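Local coordinates for protein beta-xylanase (Caldicellulosiruptor kristjanssonii, PDB 7NWN) that probably binds plant cell-wall polysaccharides through a calcium-bearing family 9 carbohydrate-binding module of a multimodular, heat-stable xylanase, at residues 112-123 and 126-137. Sequence-based numbering, arbitrary orientation.
Sequences DLHYRVNYNNFK and DAGDILRFYTKT. With CA (calcium ion), chain S; EDO (1,2-ethanediol), chain I.
Thr135 OG1 is gripped by two groups: it donates to Asn121 OD1 at 2.7 Å and accepts from Lys123 NZ. The Asn121 amide closes a second bond, ND2 to Thr135 O at 3.0 Å, leaving from within its own plane but arriving above that of the carbonyl; with CG anti to the backbone N (chi1 -154°), the amide lies alongside Thr135. Thr137 OG1 donates to Tyr119 O. The Tyr115 and Phe133 rings form an offset stack, centroids 4.6 Å apart and planes 8° from parallel, each CB lying over the other ring's face. The axes of strands 112-118 and 133-137, 8.5 Å apart at 23°, fit face-to-face packing of the two sheets of a beta-sandwich. Tyr115 OH also donates to Asp129 O, at 2.5 Å, a doubtful length shorter than normal. An alanine here would probably strip the aromatic ring from beside Phe133, leaving only the CB over its face, and cost Asp129 O its hydroxyl partner. His114 O accepts from Asp126 N at 2.8 Å and weakly from Ala127 N, two residues opposite one: a classic beta bulge. Arg116 holds Asp126 end-on, NH2 to OD2 at 2.7 Å and NH1 to OD1, while its NE pairs with Glu95.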
# COMPACT_ATOMS: atom_id res chain seq x y z
N ASP A 112 -2.93 -10.37 -10.49
CA ASP A 112 -1.94 -9.39 -10.02
C ASP A 112 -2.55 -7.98 -10.01
O ASP A 112 -3.39 -7.67 -10.85
CB ASP A 112 -0.62 -9.48 -10.78
CG ASP A 112 0.06 -10.84 -10.62
OD1 ASP A 112 0.18 -11.30 -9.46
OD2 ASP A 112 0.51 -11.41 -11.63
N LEU A 113 -2.23 -7.20 -8.99
CA LEU A 113 -2.88 -5.89 -8.81
C LEU A 113 -1.80 -4.82 -8.73
O LEU A 113 -0.75 -5.02 -8.09
CB LEU A 113 -3.73 -5.88 -7.54
CG LEU A 113 -4.78 -7.01 -7.39
CD1 LEU A 113 -5.51 -6.87 -6.05
CD2 LEU A 113 -5.79 -7.04 -8.54
N HIS A 114 -2.12 -3.67 -9.34
CA HIS A 114 -1.27 -2.49 -9.21
C HIS A 114 -2.16 -1.24 -9.20
O HIS A 114 -2.76 -0.88 -10.22
CB HIS A 114 -0.20 -2.47 -10.32
CG HIS A 114 0.72 -1.31 -10.27
ND1 HIS A 114 1.45 -0.90 -11.37
CD2 HIS A 114 1.02 -0.44 -9.28
CE1 HIS A 114 2.17 0.15 -11.06
NE2 HIS A 114 1.91 0.45 -9.78
N TYR A 115 -2.27 -0.65 -8.00
CA TYR A 115 -3.17 0.48 -7.76
C TYR A 115 -2.32 1.68 -7.36
O TYR A 115 -1.18 1.50 -6.91
CB TYR A 115 -4.10 0.14 -6.59
CG TYR A 115 -5.10 -0.95 -6.89
CD1 TYR A 115 -5.94 -0.90 -7.99
CD2 TYR A 115 -5.25 -2.03 -6.03
CE1 TYR A 115 -6.87 -1.91 -8.25
CE2 TYR A 115 -6.21 -3.02 -6.23
CZ TYR A 115 -7.00 -2.98 -7.37
OH TYR A 115 -7.94 -3.96 -7.58
N ARG A 116 -2.90 2.87 -7.52
CA ARG A 116 -2.21 4.14 -7.22
C ARG A 116 -3.27 5.10 -6.68
O ARG A 116 -4.41 5.04 -7.14
CB ARG A 116 -1.61 4.75 -8.51
CG ARG A 116 -0.79 6.04 -8.34
CD ARG A 116 -0.30 6.63 -9.70
NE ARG A 116 0.65 5.70 -10.35
CZ ARG A 116 0.34 4.81 -11.31
NH1 ARG A 116 -0.88 4.77 -11.83
NH2 ARG A 116 1.27 3.97 -11.73
N VAL A 117 -2.89 5.95 -5.69
CA VAL A 117 -3.79 7.00 -5.23
C VAL A 117 -2.91 8.20 -4.92
O VAL A 117 -1.81 8.04 -4.35
CB VAL A 117 -4.64 6.55 -4.01
CG1 VAL A 117 -3.80 6.01 -2.86
CG2 VAL A 117 -5.61 7.62 -3.52
N ASN A 118 -3.33 9.38 -5.40
CA ASN A 118 -2.59 10.60 -5.10
C ASN A 118 -3.08 11.25 -3.79
O ASN A 118 -4.06 10.80 -3.20
CB ASN A 118 -2.60 11.54 -6.31
CG ASN A 118 -3.89 12.32 -6.53
OD1 ASN A 118 -4.79 12.33 -5.70
ND2 ASN A 118 -3.96 13.03 -7.65
N TYR A 119 -2.44 12.36 -3.38
CA TYR A 119 -2.71 12.96 -2.07
C TYR A 119 -4.12 13.56 -2.06
O TYR A 119 -4.61 13.76 -0.97
CB TYR A 119 -1.65 14.01 -1.68
CG TYR A 119 -1.58 15.15 -2.66
CD1 TYR A 119 -0.81 15.05 -3.82
CD2 TYR A 119 -2.38 16.27 -2.51
CE1 TYR A 119 -0.79 16.08 -4.76
CE2 TYR A 119 -2.35 17.32 -3.43
CZ TYR A 119 -1.55 17.22 -4.57
OH TYR A 119 -1.56 18.21 -5.53
N ASN A 120 -4.75 13.82 -3.23
CA ASN A 120 -6.14 14.30 -3.32
C ASN A 120 -7.15 13.14 -3.41
O ASN A 120 -8.34 13.36 -3.71
CB ASN A 120 -6.38 15.24 -4.51
CG ASN A 120 -5.75 16.58 -4.24
OD1 ASN A 120 -5.70 17.03 -3.09
ND2 ASN A 120 -5.18 17.18 -5.28
N ASN A 121 -6.64 11.92 -3.22
CA ASN A 121 -7.47 10.71 -3.20
C ASN A 121 -7.96 10.28 -4.59
O ASN A 121 -8.93 9.49 -4.68
CB ASN A 121 -8.71 10.85 -2.32
CG ASN A 121 -9.16 9.47 -1.83
OD1 ASN A 121 -8.32 8.63 -1.53
ND2 ASN A 121 -10.47 9.27 -1.72
N PHE A 122 -7.26 10.75 -5.64
CA PHE A 122 -7.56 10.34 -7.02
C PHE A 122 -6.88 8.99 -7.26
O PHE A 122 -5.65 8.86 -7.16
CB PHE A 122 -7.05 11.40 -8.02
CG PHE A 122 -7.16 10.97 -9.46
CD1 PHE A 122 -8.41 10.80 -10.05
CD2 PHE A 122 -6.02 10.72 -10.23
CE1 PHE A 122 -8.52 10.37 -11.37
CE2 PHE A 122 -6.14 10.32 -11.56
CZ PHE A 122 -7.40 10.13 -12.12
N LYS A 123 -7.68 7.99 -7.60
CA LYS A 123 -7.19 6.63 -7.76
C LYS A 123 -7.06 6.25 -9.24
O LYS A 123 -7.93 6.56 -10.04
CB LYS A 123 -8.22 5.66 -7.19
CG LYS A 123 -8.36 5.68 -5.67
CD LYS A 123 -9.74 5.11 -5.29
CE LYS A 123 -10.87 6.12 -5.36
NZ LYS A 123 -10.75 7.22 -4.34
N ASP A 126 -3.31 0.34 -12.69
CA ASP A 126 -2.55 -0.16 -13.84
C ASP A 126 -2.80 -1.67 -14.08
O ASP A 126 -2.43 -2.22 -15.12
CB ASP A 126 -1.06 0.10 -13.64
CG ASP A 126 -0.71 1.59 -13.59
OD1 ASP A 126 -1.60 2.41 -13.82
OD2 ASP A 126 0.41 1.91 -13.25
N ALA A 127 -3.40 -2.36 -13.11
CA ALA A 127 -3.70 -3.79 -13.24
C ALA A 127 -4.67 -4.14 -12.11
O ALA A 127 -4.37 -3.84 -10.94
CB ALA A 127 -2.44 -4.62 -13.08
N GLY A 128 -5.79 -4.76 -12.49
CA GLY A 128 -6.80 -5.26 -11.57
C GLY A 128 -8.02 -4.35 -11.53
O GLY A 128 -7.96 -3.19 -11.91
N ASP A 129 -9.12 -4.89 -11.03
CA ASP A 129 -10.40 -4.23 -10.96
C ASP A 129 -10.34 -3.10 -9.91
O ASP A 129 -10.06 -3.39 -8.74
CB ASP A 129 -11.40 -5.35 -10.64
CG ASP A 129 -12.80 -4.84 -10.47
OD1 ASP A 129 -13.03 -3.64 -10.80
OD2 ASP A 129 -13.66 -5.62 -9.99
N ILE A 130 -10.55 -1.83 -10.33
CA ILE A 130 -10.45 -0.73 -9.38
C ILE A 130 -11.62 -0.74 -8.37
O ILE A 130 -11.51 -0.09 -7.34
CB ILE A 130 -10.33 0.66 -10.07
CG1 ILE A 130 -9.65 1.71 -9.15
CG2 ILE A 130 -11.69 1.10 -10.56
CD1 ILE A 130 -9.27 3.00 -9.85
N LEU A 131 -12.71 -1.50 -8.65
CA LEU A 131 -13.82 -1.66 -7.71
C LEU A 131 -13.38 -2.32 -6.40
O LEU A 131 -14.10 -2.23 -5.43
CB LEU A 131 -14.96 -2.46 -8.36
CG LEU A 131 -15.94 -1.63 -9.20
CD1 LEU A 131 -15.22 -0.87 -10.33
CD2 LEU A 131 -17.00 -2.52 -9.81
N ARG A 132 -12.21 -2.95 -6.37
CA ARG A 132 -11.71 -3.61 -5.18
C ARG A 132 -10.99 -2.62 -4.26
O ARG A 132 -10.69 -2.98 -3.13
CB ARG A 132 -10.70 -4.70 -5.58
CG ARG A 132 -11.37 -5.74 -6.49
CD ARG A 132 -10.32 -6.72 -7.01
NE ARG A 132 -9.69 -7.44 -5.94
CZ ARG A 132 -8.89 -8.48 -6.10
NH1 ARG A 132 -8.65 -8.93 -7.32
NH2 ARG A 132 -8.37 -9.09 -5.04
N PHE A 133 -10.73 -1.39 -4.76
CA PHE A 133 -9.80 -0.45 -4.13
C PHE A 133 -10.61 0.70 -3.53
O PHE A 133 -11.42 1.36 -4.23
CB PHE A 133 -8.79 0.07 -5.17
CG PHE A 133 -7.63 0.92 -4.69
CD1 PHE A 133 -6.87 0.52 -3.61
CD2 PHE A 133 -7.21 2.01 -5.45
CE1 PHE A 133 -5.75 1.24 -3.21
CE2 PHE A 133 -6.07 2.73 -5.07
CZ PHE A 133 -5.36 2.37 -3.93
N TYR A 134 -10.46 0.89 -2.22
CA TYR A 134 -11.24 1.94 -1.57
C TYR A 134 -10.29 2.74 -0.69
O TYR A 134 -9.61 2.14 0.15
CB TYR A 134 -12.30 1.28 -0.69
CG TYR A 134 -13.20 2.20 0.10
CD1 TYR A 134 -13.61 3.45 -0.38
CD2 TYR A 134 -13.66 1.78 1.35
CE1 TYR A 134 -14.46 4.24 0.39
CE2 TYR A 134 -14.52 2.56 2.12
CZ TYR A 134 -14.91 3.79 1.63
OH TYR A 134 -15.77 4.54 2.39
N THR A 135 -10.29 4.09 -0.85
CA THR A 135 -9.23 4.88 -0.23
C THR A 135 -9.82 6.17 0.35
O THR A 135 -10.82 6.68 -0.16
CB THR A 135 -8.11 5.25 -1.22
OG1 THR A 135 -8.70 6.08 -2.23
CG2 THR A 135 -7.44 4.05 -1.87
N LYS A 136 -9.10 6.71 1.34
CA LYS A 136 -9.28 8.08 1.81
C LYS A 136 -7.89 8.67 2.02
O LYS A 136 -6.94 7.92 2.31
CB LYS A 136 -9.99 8.04 3.17
CG LYS A 136 -11.43 7.56 3.07
CD LYS A 136 -12.33 8.50 2.33
CE LYS A 136 -13.74 7.94 2.34
NZ LYS A 136 -14.58 8.62 1.31
N THR A 137 -7.78 10.00 1.90
CA THR A 137 -6.50 10.63 2.16
C THR A 137 -6.75 11.80 3.11
O THR A 137 -7.87 12.23 3.29
CB THR A 137 -5.80 11.15 0.88
OG1 THR A 137 -6.62 12.15 0.30
CG2 THR A 137 -5.53 10.06 -0.12
CA CA S . -0.20 -13.57 -9.12
C1 EDO I . -4.65 -8.38 -14.52
O1 EDO I . -3.39 -8.12 -13.82
C2 EDO I . -5.88 -7.49 -14.47
O2 EDO I . -5.85 -6.24 -15.19
O HOH W 1 2.01 -13.32 -10.28
O HOH W 2 -12.28 5.71 -2.58